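Local coordinates for centrosome-associated zinc finger protein CP190 (Drosophila melanogaster, PDB 6ER1) that organises chromatin domains and insulator boundaries, being recruited by insulator DNA-binding proteins, and homodimerises through its N-terminal BTB domain, the part present here, at residues 35-40 / 47-52; 40-45 / 77-82; 56-61 / 113-118. All blocks are in the same frame, centred on the assembly; numbering follows the deposited sequence.

All three contacts lie within one BTB/POZ domain. Interaction 1 pairs strands 37-40 and 46-49 and runs into helix 51-57. The first segment of interaction 2 continues from that of interaction 1, sharing Gln40; their centres are about 14 Å apart. Interaction 3, centred about 16 Å from interaction 1 and 18 Å from interaction 2, joins the corner after helix 51-57 to the end of helix 105-115. Along the chain the segments of interactions 1 and 2 alternate, as do those of 2 and 3, while interaction 1 closes before interaction 3 opens. Leu39 touches Met77 and Phe61, and Phe81 packs on Tyr60, so the contacts adjoin through packed side chains. Interactions 1 and 3 also touch the second subunit.

Interaction 1: residues 35-40 / 47-52; sequences CDLTLQ and LKVHRL
The beta hairpin of the BTB fold begins with a classic bulge, in which Asp36 and Leu37 both face Val49. Val49 O accepts from Asp36 N at 3.0 Å and, less directly, from Leu37 N at 3.3 Å; beyond them, regular antiparallel pairing returns, with Val49 N donating to Leu37 O at 2.9 Å and Leu39 exchanging two backbone bonds with Leu47. The bulge brings Asp36 alongside the start of helix 51-57. With CG set between its backbone N and carbonyl carbon (chi1 56°), the carboxylate reaches the Arg51 amide: Arg51 N points almost straight (172°) at the syn lone pair of Asp36 OD1, 2.8 Å away. Asp36 OD2 accepts from two waters, one leading to Leu52 N and the other to Arg51 NH1, and forms a long salt bridge of 3.7 Å to Arg51 NH1. Replacing Asp36 by an alanine is likely to leave the Arg51 amide without this acceptor, Arg51 NH1 without this charge and both waters without a link to the bulge. Cys35 sets its polarisable SG over one face of the buried His50 ring, 3.9 Å from the centroid. Leu37, Leu39, Leu47 and Val49 share one face, where Leu37 CB lies 3.8 Å from Val49 CG2; on the face of Thr38 and Lys48 the extended lysine runs beside Thr38. Strand 74-76 continues the sheet beyond 37-40, while Val49 and Leu39 pack on helix 83-95. His50 hydrogen-bonds through ND1 to Tyr94 OH and through NE2 to Asp33 O, Arg51 NE pairs with Glu65 of helix 60-67, and His50 packs on Leu52 of the second subunit.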
ATOM      1  N   CYS A  35       8.695  -3.890  -3.432  1.00 22.42           N
ATOM      2  CA  CYS A  35       8.976  -2.623  -4.112  1.00 20.59           C
ATOM      3  C   CYS A  35       8.915  -2.831  -5.627  1.00 21.63           C
ATOM      4  O   CYS A  35       9.269  -3.904  -6.141  1.00 25.63           O
ATOM      5  CB  CYS A  35      10.287  -2.021  -3.663  1.00 21.23           C
ATOM      6  SG  CYS A  35      10.261  -1.405  -1.962  1.00 25.34           S
ATOM      7  N   ASP A  36       8.403  -1.834  -6.329  1.00 19.88           N
ATOM      8  CA  ASP A  36       8.172  -1.961  -7.763  1.00 20.77           C
ATOM      9  C   ASP A  36       8.618  -0.771  -8.551  1.00 20.23           C
ATOM     10  O   ASP A  36       8.352  -0.690  -9.750  1.00 23.11           O
ATOM     11  CB  ASP A  36       6.694  -2.270  -8.038  1.00 21.63           C
ATOM     12  CG  ASP A  36       5.766  -1.257  -7.443  1.00 22.48           C
ATOM     13  OD1 ASP A  36       6.203  -0.197  -6.963  1.00 22.09           O
ATOM     14  OD2 ASP A  36       4.560  -1.515  -7.444  1.00 27.30           O
ATOM     15  N   LEU A  37       9.385   0.100  -7.899  1.00 19.21           N
ATOM     16  CA  LEU A  37       9.927   1.295  -8.535  1.00 17.97           C
ATOM     17  C   LEU A  37      11.272   1.606  -7.882  1.00 18.54           C
ATOM     18  O   LEU A  37      11.352   1.726  -6.645  1.00 19.72           O
ATOM     19  CB  LEU A  37       8.979   2.461  -8.381  1.00 20.49           C
ATOM     20  CG  LEU A  37       9.425   3.816  -8.918  1.00 20.42           C
ATOM     21  CD1 LEU A  37       9.852   3.790 -10.373  1.00 22.90           C
ATOM     22  CD2 LEU A  37       8.330   4.844  -8.705  1.00 22.41           C
ATOM     23  N   THR A  38      12.334   1.729  -8.694  1.00 17.72           N
ATOM     24  CA  THR A  38      13.660   2.028  -8.220  1.00 17.26           C
ATOM     25  C   THR A  38      14.023   3.407  -8.727  1.00 16.16           C
ATOM     26  O   THR A  38      14.028   3.639  -9.949  1.00 19.78           O
ATOM     27  CB  THR A  38      14.676   0.978  -8.691  1.00 19.49           C
ATOM     28  OG1 THR A  38      14.285  -0.315  -8.195  1.00 22.91           O
ATOM     29  CG2 THR A  38      16.093   1.281  -8.213  1.00 20.51           C
ATOM     30  N   LEU A  39      14.306   4.318  -7.787  1.00 16.52           N
ATOM     31  CA  LEU A  39      14.714   5.684  -8.109  1.00 16.81           C
ATOM     32  C   LEU A  39      16.221   5.760  -8.072  1.00 17.50           C
ATOM     33  O   LEU A  39      16.844   5.308  -7.111  1.00 20.36           O
ATOM     34  CB  LEU A  39      14.161   6.669  -7.089  1.00 15.39           C
ATOM     35  CG  LEU A  39      12.679   6.509  -6.760  1.00 15.49           C
ATOM     36  CD1 LEU A  39      12.269   7.480  -5.696  1.00 16.46           C
ATOM     37  CD2 LEU A  39      11.819   6.681  -7.993  1.00 16.62           C
ATOM     38  N   GLN A  40      16.824   6.320  -9.110  1.00 17.46           N
ATOM     39  CA  GLN A  40      18.275   6.444  -9.188  1.00 17.56           C
ATOM     40  C   GLN A  40      18.734   7.894  -9.211  1.00 16.97           C
ATOM     41  O   GLN A  40      18.261   8.674 -10.067  1.00 19.03           O
ATOM     42  CB  GLN A  40      18.817   5.663 -10.381  1.00 19.93           C
ATOM     43  CG  GLN A  40      20.350   5.668 -10.414  1.00 22.11           C
ATOM     44  CD  GLN A  40      20.913   4.628 -11.331  1.00 26.37           C
ATOM     45  OE1 GLN A  40      20.507   3.473 -11.296  1.00 26.60           O
ATOM     46  NE2 GLN A  40      21.869   5.030 -12.162  1.00 28.90           N
ATOM     47  N   LEU A  47      16.989   4.322  -4.397  1.00 16.95           N
ATOM     48  CA  LEU A  47      15.962   4.225  -3.363  1.00 17.34           C
ATOM     49  C   LEU A  47      14.802   3.417  -3.961  1.00 17.70           C
ATOM     50  O   LEU A  47      14.212   3.821  -4.975  1.00 18.83           O
ATOM     51  CB  LEU A  47      15.474   5.611  -2.965  1.00 17.72           C
ATOM     52  CG  LEU A  47      14.394   5.714  -1.894  1.00 18.75           C
ATOM     53  CD1 LEU A  47      14.822   5.043  -0.603  1.00 21.23           C
ATOM     54  CD2 LEU A  47      13.950   7.134  -1.653  1.00 20.86           C
ATOM     55  N   LYS A  48      14.478   2.289  -3.337  1.00 17.14           N
ATOM     56  CA  LYS A  48      13.386   1.416  -3.806  1.00 17.40           C
ATOM     57  C   LYS A  48      12.107   1.699  -3.052  1.00 17.69           C
ATOM     58  O   LYS A  48      12.123   1.757  -1.822  1.00 18.37           O
ATOM     59  CB  LYS A  48      13.768  -0.044  -3.661  1.00 19.03           C
ATOM     60  CG  LYS A  48      14.940  -0.379  -4.564  1.00 20.96           C
ATOM     61  CD  LYS A  48      15.417  -1.805  -4.540  1.00 28.63           C
ATOM     62  CE  LYS A  48      16.526  -1.954  -5.593  1.00 29.41           C
ATOM     63  NZ  LYS A  48      17.067  -3.333  -5.709  1.00 37.00           N
ATOM     64  N   VAL A  49      11.002   1.850  -3.782  1.00 17.02           N
ATOM     65  CA  VAL A  49       9.767   2.318  -3.203  1.00 16.81           C
ATOM     66  C   VAL A  49       8.604   1.493  -3.802  1.00 16.25           C
ATOM     67  O   VAL A  49       8.773   0.686  -4.719  1.00 18.29           O
ATOM     68  CB  VAL A  49       9.583   3.837  -3.479  1.00 17.02           C
ATOM     69  CG1 VAL A  49      10.690   4.656  -2.876  1.00 17.64           C
ATOM     70  CG2 VAL A  49       9.483   4.120  -4.971  1.00 19.01           C
ATOM     71  N   HIS A  50       7.415   1.786  -3.300  1.00 16.85           N
ATOM     72  CA  HIS A  50       6.128   1.246  -3.803  1.00 17.55           C
ATOM     73  C   HIS A  50       5.395   2.322  -4.553  1.00 16.38           C
ATOM     74  O   HIS A  50       5.032   3.342  -3.964  1.00 17.14           O
ATOM     75  CB  HIS A  50       5.268   0.753  -2.661  1.00 18.64           C
ATOM     76  CG  HIS A  50       5.916  -0.270  -1.791  1.00 17.41           C
ATOM     77  ND1 HIS A  50       6.583   0.074  -0.626  1.00 19.66           N
ATOM     78  CD2 HIS A  50       6.054  -1.613  -1.918  1.00 18.18           C
ATOM     79  CE1 HIS A  50       7.075  -1.007  -0.063  1.00 19.12           C
ATOM     80  NE2 HIS A  50       6.779  -2.049  -0.829  1.00 18.58           N
ATOM     81  N   ARG A  51       5.140   2.095  -5.835  1.00 17.64           N
ATOM     82  CA  ARG A  51       4.439   3.051  -6.685  1.00 19.76           C
ATOM     83  C   ARG A  51       3.136   3.536  -6.056  1.00 19.57           C
ATOM     84  O   ARG A  51       2.863   4.748  -6.097  1.00 21.62           O
ATOM     85  CB  ARG A  51       4.195   2.446  -8.043  1.00 26.44           C
ATOM     86  CG  ARG A  51       3.857   3.428  -9.119  1.00 30.19           C
ATOM     87  CD  ARG A  51       3.685   2.720 -10.470  1.00 29.38           C
ATOM     88  NE  ARG A  51       4.997   2.435 -11.067  1.00 29.60           N
ATOM     89  CZ  ARG A  51       5.588   1.248 -11.142  1.00 33.04           C
ATOM     90  NH1 ARG A  51       5.007   0.153 -10.667  1.00 35.77           N
ATOM     91  NH2 ARG A  51       6.794   1.146 -11.711  1.00 37.80           N
ATOM     92  N   LEU A  52       2.353   2.610  -5.478  1.00 18.13           N
ATOM     93  CA  LEU A  52       1.064   2.980  -4.937  1.00 17.18           C
ATOM     94  C   LEU A  52       1.184   3.913  -3.753  1.00 16.98           C
ATOM     95  O   LEU A  52       0.283   4.753  -3.549  1.00 19.78           O
ATOM     96  CB  LEU A  52       0.260   1.743  -4.629  1.00 22.80           C
ATOM     97  CG  LEU A  52       0.416   0.912  -3.380  1.00 26.74           C
ATOM     98  CD1 LEU A  52      -0.128   1.651  -2.161  1.00 27.50           C
ATOM     99  CD2 LEU A  52      -0.319  -0.413  -3.489  1.00 28.15           C
TER
HETATM  100  O   HOH W   1       2.917  -0.306  -5.807  1.00 21.63           O
HETATM  101  O   HOH W   2       2.431  -0.431  -9.361  1.00 36.49           O

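Interaction 2: residues 40-45 / 77-82; sequences QFRDNS and MPNEFQ
Gln82 OE1 accepts from Arg42 N at 2.8 Å and from a water at 2.9 Å that itself accepts from Asp43 N. The Arg42 N-H aims nearly straight (173°) at this oxygen, which thereby holds the type I turn 41-44 of the BTB hairpin against the loop that leads into helix 83-95. A bend at chi2 (-72°) folds the Gln82 side chain back toward its own loop, and Gln82 NE2 donates to Pro78 O at 2.9 Å, above the plane of that carbonyl. Glutamine suits the place because one amide offers an acceptor to one loop and a donor to the other, with both of its ends fixed. Phe81 N reaches the same Pro78 O from the opposite face, closing the second type I turn. Near the strand ends, Met77 N bonds to Gln40 O at 3.0 Å, and a second water donates to Gln40 O and Met77 O while accepting from Gln82 NE2. Asp43 OD1 steadies the hairpin turn as an Asx turn, accepting from Ser45 N and Ser45 OG. Phe41 turns its ring inward toward Ala83 and Val86 of helix 83-95, and its CE1 lies 4.0 Å from Met77 CG.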
ATOM      1  N   GLN A  40      16.824   6.320  -9.110  1.00 17.46           N
ATOM      2  CA  GLN A  40      18.275   6.444  -9.188  1.00 17.56           C
ATOM      3  C   GLN A  40      18.734   7.894  -9.211  1.00 16.97           C
ATOM      4  O   GLN A  40      18.261   8.674 -10.067  1.00 19.03           O
ATOM      5  CB  GLN A  40      18.817   5.663 -10.381  1.00 19.93           C
ATOM      6  CG  GLN A  40      20.350   5.668 -10.414  1.00 22.11           C
ATOM      7  CD  GLN A  40      20.913   4.628 -11.331  1.00 26.37           C
ATOM      8  OE1 GLN A  40      20.507   3.473 -11.296  1.00 26.60           O
ATOM      9  NE2 GLN A  40      21.869   5.030 -12.162  1.00 28.90           N
ATOM     10  N   PHE A  41      19.678   8.207  -8.310  1.00 16.87           N
ATOM     11  CA  PHE A  41      20.245   9.537  -8.165  1.00 17.07           C
ATOM     12  C   PHE A  41      21.512   9.734  -9.007  1.00 19.23           C
ATOM     13  O   PHE A  41      22.064   8.767  -9.550  1.00 21.27           O
ATOM     14  CB  PHE A  41      20.410   9.851  -6.677  1.00 17.22           C
ATOM     15  CG  PHE A  41      19.132   9.753  -5.915  1.00 15.95           C
ATOM     16  CD1 PHE A  41      18.124  10.662  -6.142  1.00 16.67           C
ATOM     17  CD2 PHE A  41      18.941   8.771  -4.974  1.00 18.30           C
ATOM     18  CE1 PHE A  41      16.932  10.584  -5.438  1.00 18.10           C
ATOM     19  CE2 PHE A  41      17.782   8.692  -4.253  1.00 19.34           C
ATOM     20  CZ  PHE A  41      16.751   9.597  -4.485  1.00 17.41           C
ATOM     21  N   ARG A  42      21.964  10.977  -9.114  1.00 19.52           N
ATOM     22  CA  ARG A  42      23.114  11.326  -9.968  1.00 22.62           C
ATOM     23  C   ARG A  42      24.385  10.611  -9.527  1.00 22.65           C
ATOM     24  O   ARG A  42      25.231  10.257 -10.372  1.00 27.50           O
ATOM     25  CB  ARG A  42      23.348  12.845 -10.004  1.00 21.96           C
ATOM     26  CG  ARG A  42      22.291  13.626 -10.779  1.00 27.53           C
ATOM     27  CD  ARG A  42      22.691  15.099 -10.955  1.00 36.69           C
ATOM     28  NE  ARG A  42      23.746  15.257 -11.953  0.50 38.34           N
ATOM     29  CZ  ARG A  42      24.257  16.433 -12.326  0.50 45.51           C
ATOM     30  NH1 ARG A  42      25.224  16.472 -13.228  0.50 53.56           N
ATOM     31  NH2 ARG A  42      23.812  17.577 -11.810  0.50 44.58           N
ATOM     32  N   ASP A  43      24.504  10.374  -8.209  1.00 21.44           N
ATOM     33  CA  ASP A  43      25.657   9.645  -7.635  1.00 22.72           C
ATOM     34  C   ASP A  43      25.564   8.089  -7.794  1.00 24.19           C
ATOM     35  O   ASP A  43      26.422   7.349  -7.283  1.00 31.43           O
ATOM     36  CB  ASP A  43      25.858  10.088  -6.145  1.00 22.98           C
ATOM     37  CG  ASP A  43      24.697   9.690  -5.206  1.00 25.57           C
ATOM     38  OD1 ASP A  43      23.767   9.002  -5.663  1.00 24.40           O
ATOM     39  OD2 ASP A  43      24.794  10.051  -3.987  1.00 32.79           O
ATOM     40  N   ASN A  44      24.524   7.627  -8.497  1.00 24.39           N
ATOM     41  CA  ASN A  44      24.215   6.209  -8.816  1.00 26.34           C
ATOM     42  C   ASN A  44      23.586   5.451  -7.651  1.00 26.43           C
ATOM     43  O   ASN A  44      23.270   4.265  -7.794  1.00 32.13           O
ATOM     44  CB  ASN A  44      25.384   5.423  -9.445  1.00 29.81           C
ATOM     45  CG  ASN A  44      25.929   6.079 -10.703  1.00 34.74           C
ATOM     46  OD1 ASN A  44      25.180   6.561 -11.560  1.00 37.80           O
ATOM     47  ND2 ASN A  44      27.246   6.104 -10.819  1.00 42.88           N
ATOM     48  N   SER A  45      23.336   6.127  -6.524  1.00 22.45           N
ATOM     49  CA  SER A  45      22.639   5.493  -5.405  1.00 22.19           C
ATOM     50  C   SER A  45      21.153   5.341  -5.765  1.00 20.46           C
ATOM     51  O   SER A  45      20.641   5.990  -6.687  1.00 19.89           O
ATOM     52  CB  SER A  45      22.802   6.274  -4.104  1.00 24.60           C
ATOM     53  OG  SER A  45      22.177   7.528  -4.161  1.00 22.11           O
ATOM     54  N   MET A  77      16.321  10.000 -11.870  1.00 17.39           N
ATOM     55  CA  MET A  77      15.703  11.195 -11.324  1.00 17.60           C
ATOM     56  C   MET A  77      16.247  12.461 -11.996  1.00 17.78           C
ATOM     57  O   MET A  77      17.433  12.533 -12.302  1.00 19.33           O
ATOM     58  CB  MET A  77      15.981  11.290  -9.824  1.00 16.50           C
ATOM     59  CG  MET A  77      15.251  10.220  -9.015  1.00 17.38           C
ATOM     60  SD  MET A  77      13.455  10.233  -9.125  1.00 18.94           S
ATOM     61  CE  MET A  77      13.101   9.158 -10.496  1.00 21.57           C
ATOM     62  N   PRO A  78      15.396  13.457 -12.223  1.00 17.49           N
ATOM     63  CA  PRO A  78      15.872  14.726 -12.744  1.00 17.30           C
ATOM     64  C   PRO A  78      16.855  15.457 -11.828  1.00 18.88           C
ATOM     65  O   PRO A  78      16.916  15.209 -10.622  1.00 18.25           O
ATOM     66  CB  PRO A  78      14.602  15.543 -12.944  1.00 21.66           C
ATOM     67  CG  PRO A  78      13.472  14.714 -12.517  1.00 22.79           C
ATOM     68  CD  PRO A  78      13.946  13.438 -11.976  1.00 18.86           C
ATOM     69  N   ASN A  79      17.633  16.359 -12.417  1.00 23.43           N
ATOM     70  CA  ASN A  79      18.661  17.098 -11.664  1.00 24.58           C
ATOM     71  C   ASN A  79      18.113  17.888 -10.494  1.00 20.88           C
ATOM     72  O   ASN A  79      18.778  17.982  -9.455  1.00 24.89           O
ATOM     73  CB  ASN A  79      19.410  18.027 -12.595  1.00 27.38           C
ATOM     74  CG  ASN A  79      20.246  17.278 -13.594  1.00 35.43           C
ATOM     75  OD1 ASN A  79      20.631  16.130 -13.376  1.00 40.06           O
ATOM     76  ND2 ASN A  79      20.551  17.935 -14.699  1.00 47.08           N
ATOM     77  N   GLU A  80      16.880  18.381 -10.625  1.00 22.07           N
ATOM     78  CA  GLU A  80      16.269  19.169  -9.549  1.00 26.30           C
ATOM     79  C   GLU A  80      15.593  18.331  -8.482  1.00 21.08           C
ATOM     80  O   GLU A  80      15.018  18.913  -7.556  1.00 26.26           O
ATOM     81  CB  GLU A  80      15.231  20.188 -10.081  1.00 27.74           C
ATOM     82  CG  GLU A  80      13.871  19.637 -10.579  1.00 31.33           C
ATOM     83  CD  GLU A  80      13.899  19.254 -12.037  1.00 35.42           C
ATOM     84  OE1 GLU A  80      15.009  18.934 -12.559  1.00 35.56           O
ATOM     85  OE2 GLU A  80      12.810  19.249 -12.637  1.00 38.45           O
ATOM     86  N   PHE A  81      15.662  16.994  -8.584  1.00 18.64           N
ATOM     87  CA  PHE A  81      14.881  16.122  -7.719  1.00 16.40           C
ATOM     88  C   PHE A  81      15.771  14.987  -7.244  1.00 16.59           C
ATOM     89  O   PHE A  81      15.669  13.837  -7.658  1.00 17.70           O
ATOM     90  CB  PHE A  81      13.655  15.618  -8.520  1.00 16.93           C
ATOM     91  CG  PHE A  81      12.555  15.011  -7.701  1.00 16.56           C
ATOM     92  CD1 PHE A  81      11.857  15.759  -6.786  1.00 18.11           C
ATOM     93  CD2 PHE A  81      12.152  13.695  -7.930  1.00 16.53           C
ATOM     94  CE1 PHE A  81      10.776  15.230  -6.092  1.00 17.25           C
ATOM     95  CE2 PHE A  81      11.066  13.168  -7.243  1.00 17.48           C
ATOM     96  CZ  PHE A  81      10.392  13.924  -6.304  1.00 17.40           C
ATOM     97  N   GLN A  82      16.748  15.367  -6.408  1.00 16.07           N
ATOM     98  CA  GLN A  82      17.756  14.432  -5.885  1.00 15.66           C
ATOM     99  C   GLN A  82      17.492  14.083  -4.447  1.00 15.27           C
ATOM    100  O   GLN A  82      16.441  14.437  -3.858  1.00 16.33           O
ATOM    101  CB  GLN A  82      19.158  15.044  -6.108  1.00 17.04           C
ATOM    102  CG  GLN A  82      19.433  15.202  -7.582  1.00 18.47           C
ATOM    103  CD  GLN A  82      19.683  13.861  -8.277  1.00 17.15           C
ATOM    104  OE1 GLN A  82      20.552  13.069  -7.840  1.00 20.06           O
ATOM    105  NE2 GLN A  82      19.002  13.617  -9.391  1.00 17.79           N
TER
HETATM  106  O   HOH W   3      19.411  11.071 -11.102  1.00 21.63           O
HETATM  107  O   HOH W   4      23.027  12.471  -6.403  1.00 28.54           O

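Interaction 3: residues 56-61 / 113-118; sequences ACTDYF and KEMNMT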
ATOM      1  N   ALA A  56      -0.474   7.888  -3.729  1.00 15.65           N
ATOM      2  CA  ALA A  56      -1.503   8.381  -2.785  1.00 16.99           C
ATOM      3  C   ALA A  56      -1.376   9.888  -2.532  1.00 15.90           C
ATOM      4  O   ALA A  56      -2.355  10.529  -2.159  1.00 20.26           O
ATOM      5  CB  ALA A  56      -1.397   7.649  -1.476  1.00 18.27           C
ATOM      6  N   CYS A  57      -0.136  10.381  -2.675  1.00 16.53           N
ATOM      7  CA  CYS A  57       0.181  11.803  -2.387  1.00 17.93           C
ATOM      8  C   CYS A  57       0.367  12.693  -3.578  1.00 16.05           C
ATOM      9  O   CYS A  57       0.270  13.949  -3.461  1.00 18.46           O
ATOM     10  CB  CYS A  57       1.440  11.946  -1.530  1.00 19.68           C
ATOM     11  SG  CYS A  57       1.185  11.403   0.161  1.00 21.03           S
ATOM     12  N   THR A  58       0.723  12.098  -4.705  1.00 15.81           N
ATOM     13  CA  THR A  58       1.129  12.897  -5.873  1.00 15.34           C
ATOM     14  C   THR A  58       0.982  12.114  -7.166  1.00 14.97           C
ATOM     15  O   THR A  58       1.032  10.891  -7.143  1.00 17.69           O
ATOM     16  CB  THR A  58       2.600  13.368  -5.719  1.00 16.41           C
ATOM     17  OG1 THR A  58       2.953  14.316  -6.739  1.00 17.90           O
ATOM     18  CG2 THR A  58       3.574  12.184  -5.713  1.00 17.01           C
ATOM     19  N   ASP A  59       0.891  12.814  -8.286  1.00 15.20           N
ATOM     20  CA  ASP A  59       1.069  12.175  -9.606  1.00 17.72           C
ATOM     21  C   ASP A  59       2.446  12.476 -10.243  1.00 17.70           C
ATOM     22  O   ASP A  59       2.733  12.046 -11.355  1.00 19.30           O
ATOM     23  CB  ASP A  59      -0.038  12.571 -10.572  1.00 19.25           C
ATOM     24  CG  ASP A  59      -1.354  11.931 -10.215  1.00 20.99           C
ATOM     25  OD1 ASP A  59      -1.338  10.692 -10.099  1.00 28.29           O
ATOM     26  OD2 ASP A  59      -2.330  12.683 -10.011  1.00 26.73           O
ATOM     27  N   TYR A  60       3.319  13.128  -9.499  1.00 16.18           N
ATOM     28  CA  TYR A  60       4.614  13.541 -10.072  1.00 14.71           C
ATOM     29  C   TYR A  60       5.479  12.350 -10.458  1.00 15.06           C
ATOM     30  O   TYR A  60       6.143  12.362 -11.487  1.00 15.33           O
ATOM     31  CB  TYR A  60       5.313  14.423  -9.108  1.00 15.24           C
ATOM     32  CG  TYR A  60       6.584  15.050  -9.633  1.00 14.79           C
ATOM     33  CD1 TYR A  60       6.571  16.138 -10.508  1.00 15.27           C
ATOM     34  CD2 TYR A  60       7.816  14.583  -9.183  1.00 16.04           C
ATOM     35  CE1 TYR A  60       7.767  16.744 -10.929  1.00 16.97           C
ATOM     36  CE2 TYR A  60       9.004  15.198  -9.543  1.00 16.93           C
ATOM     37  CZ  TYR A  60       8.991  16.258 -10.411  1.00 17.11           C
ATOM     38  OH  TYR A  60      10.207  16.806 -10.783  1.00 21.84           O
ATOM     39  N   PHE A  61       5.522  11.311  -9.612  1.00 16.38           N
ATOM     40  CA  PHE A  61       6.297  10.136  -9.978  1.00 16.17           C
ATOM     41  C   PHE A  61       5.702   9.441 -11.219  1.00 16.08           C
ATOM     42  O   PHE A  61       6.455   8.921 -12.025  1.00 19.70           O
ATOM     43  CB  PHE A  61       6.471   9.179  -8.812  1.00 18.78           C
ATOM     44  CG  PHE A  61       7.399   9.687  -7.742  1.00 17.49           C
ATOM     45  CD1 PHE A  61       8.731   9.417  -7.832  1.00 19.05           C
ATOM     46  CD2 PHE A  61       6.947  10.416  -6.651  1.00 18.89           C
ATOM     47  CE1 PHE A  61       9.585   9.853  -6.866  1.00 19.92           C
ATOM     48  CE2 PHE A  61       7.821  10.882  -5.683  1.00 18.70           C
ATOM     49  CZ  PHE A  61       9.121  10.563  -5.804  1.00 20.92           C
ATOM     50  N   LYS A 113       5.614  22.229  -4.418  1.00 13.27           N
ATOM     51  CA  LYS A 113       4.871  23.005  -5.419  1.00 12.07           C
ATOM     52  C   LYS A 113       5.105  22.481  -6.789  1.00 12.85           C
ATOM     53  O   LYS A 113       4.089  22.314  -7.612  1.00 14.51           O
ATOM     54  CB  LYS A 113       5.182  24.525  -5.351  1.00 14.78           C
ATOM     55  CG  LYS A 113       4.667  25.232  -4.122  1.00 16.51           C
ATOM     56  CD  LYS A 113       5.108  26.692  -4.146  1.00 23.40           C
ATOM     57  CE  LYS A 113       4.405  27.621  -3.153  0.50 28.24           C
ATOM     58  NZ  LYS A 113       3.439  28.623  -3.642  0.50 34.01           N
ATOM     59  N   GLU A 114       6.261  22.058  -7.199  1.00 13.60           N
ATOM     60  CA  GLU A 114       6.522  21.487  -8.497  1.00 12.86           C
ATOM     61  C   GLU A 114       5.760  20.162  -8.658  1.00 10.82           C
ATOM     62  O   GLU A 114       5.332  19.874  -9.811  1.00 13.75           O
ATOM     63  CB  GLU A 114       8.071  21.256  -8.633  1.00 15.07           C
ATOM     64  CG  GLU A 114       8.508  20.474  -9.866  1.00 18.08           C
ATOM     65  CD  GLU A 114       9.977  20.459 -10.211  1.00 24.07           C
ATOM     66  OE1 GLU A 114      10.657  21.398  -9.772  1.00 29.29           O
ATOM     67  OE2 GLU A 114      10.428  19.545 -10.995  1.00 23.97           O
ATOM     68  N   MET A 115       5.611  19.411  -7.612  1.00 12.50           N
ATOM     69  CA  MET A 115       4.964  18.098  -7.622  1.00 12.55           C
ATOM     70  C   MET A 115       3.445  18.265  -7.518  1.00 13.95           C
ATOM     71  O   MET A 115       2.735  17.274  -7.759  1.00 18.59           O
ATOM     72  CB  MET A 115       5.367  17.257  -6.429  1.00 13.11           C
ATOM     73  CG  MET A 115       6.845  16.910  -6.376  1.00 14.35           C
ATOM     74  SD  MET A 115       7.290  16.090  -4.818  1.00 17.00           S
ATOM     75  CE  MET A 115       6.595  14.513  -5.145  1.00 16.40           C
ATOM     76  N   ASN A 116       2.990  19.424  -7.145  1.00 13.10           N
ATOM     77  CA  ASN A 116       1.608  19.706  -6.693  1.00 12.13           C
ATOM     78  C   ASN A 116       1.244  18.748  -5.638  1.00 13.16           C
ATOM     79  O   ASN A 116       0.096  18.173  -5.621  1.00 15.27           O
ATOM     80  CB  ASN A 116       0.561  19.757  -7.819  1.00 14.98           C
ATOM     81  CG  ASN A 116      -0.641  20.505  -7.353  1.00 15.69           C
ATOM     82  OD1 ASN A 116      -0.561  21.556  -6.728  1.00 17.24           O
ATOM     83  ND2 ASN A 116      -1.855  19.890  -7.630  1.00 17.75           N
ATOM     84  N   MET A 117       2.055  18.442  -4.671  1.00 12.58           N
ATOM     85  CA  MET A 117       1.803  17.542  -3.600  1.00 12.39           C
ATOM     86  C   MET A 117       1.067  18.260  -2.511  1.00 12.60           C
ATOM     87  O   MET A 117       1.594  18.693  -1.479  1.00 13.60           O
ATOM     88  CB  MET A 117       3.103  16.899  -3.089  1.00 13.33           C
ATOM     89  CG  MET A 117       2.909  15.818  -2.078  1.00 15.01           C
ATOM     90  SD  MET A 117       4.507  15.014  -1.761  1.00 20.67           S
ATOM     91  CE  MET A 117       4.115  14.037  -0.351  0.50 15.31           C
ATOM     92  N   THR A 118      -0.266  18.366  -2.695  1.00 12.94           N
ATOM     93  CA  THR A 118      -1.096  19.158  -1.859  1.00 13.89           C
ATOM     94  C   THR A 118      -0.982  18.859  -0.371  1.00 13.02           C
ATOM     95  O   THR A 118      -0.954  19.793   0.467  1.00 14.88           O
ATOM     96  CB  THR A 118      -2.585  18.968  -2.324  1.00 18.62           C
ATOM     97  OG1 THR A 118      -2.634  19.266  -3.728  1.00 20.56           O
ATOM     98  CG2 THR A 118      -3.529  19.878  -1.575  1.00 19.57           C
TER
HETATM   99  O   HOH W   5      -1.861  16.054  -4.900  1.00 42.75           O
HETATM  100  O   HOH W   6       0.578  15.778  -7.863  1.00 25.30           O
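Helix 105-115 ends in a Schellman motif, where Asn116 turns to positive phi (51°) and brings the chain beside the corner between helices 51-57 and 60-67, with Thr58 CA and Met117 CA 5.2 Å apart. That corner of the BTB domain is an ST turn: Thr58 OG1, anti to its own backbone N (chi1 -171°), accepts from Tyr60 N at 3.0 Å. A threonine serves both needs here, since its hydroxyl holds the turn while its methyl, CG2, lies 3.9 Å from Met115 CE. A water donates to Met115 O and accepts from Asp59 N, tying the helix end to the corner through solvent. The flexible, unbranched Met115 crosses the Tyr60 side chain at about a right angle and lays its CG over one ring face, a CH-pi contact 4.0 Å from the centroid; its sulfur adds a more oblique Met-aromatic contact. Bent at chi3, the same chain carries CE onward to Phe61. Phe81 meets both the Tyr60 and Phe61 rings, while Cys57 packs on Trp17 of the second subunit. Glu80 OE2 comes close to Glu114 OE2, an approach that may mean the two share a proton. The extended Glu114 side chain reaches the tyrosine hydroxyl, and Tyr60 OH donates to Glu114 OE2 at 2.8 Å, from above the carboxylate plane.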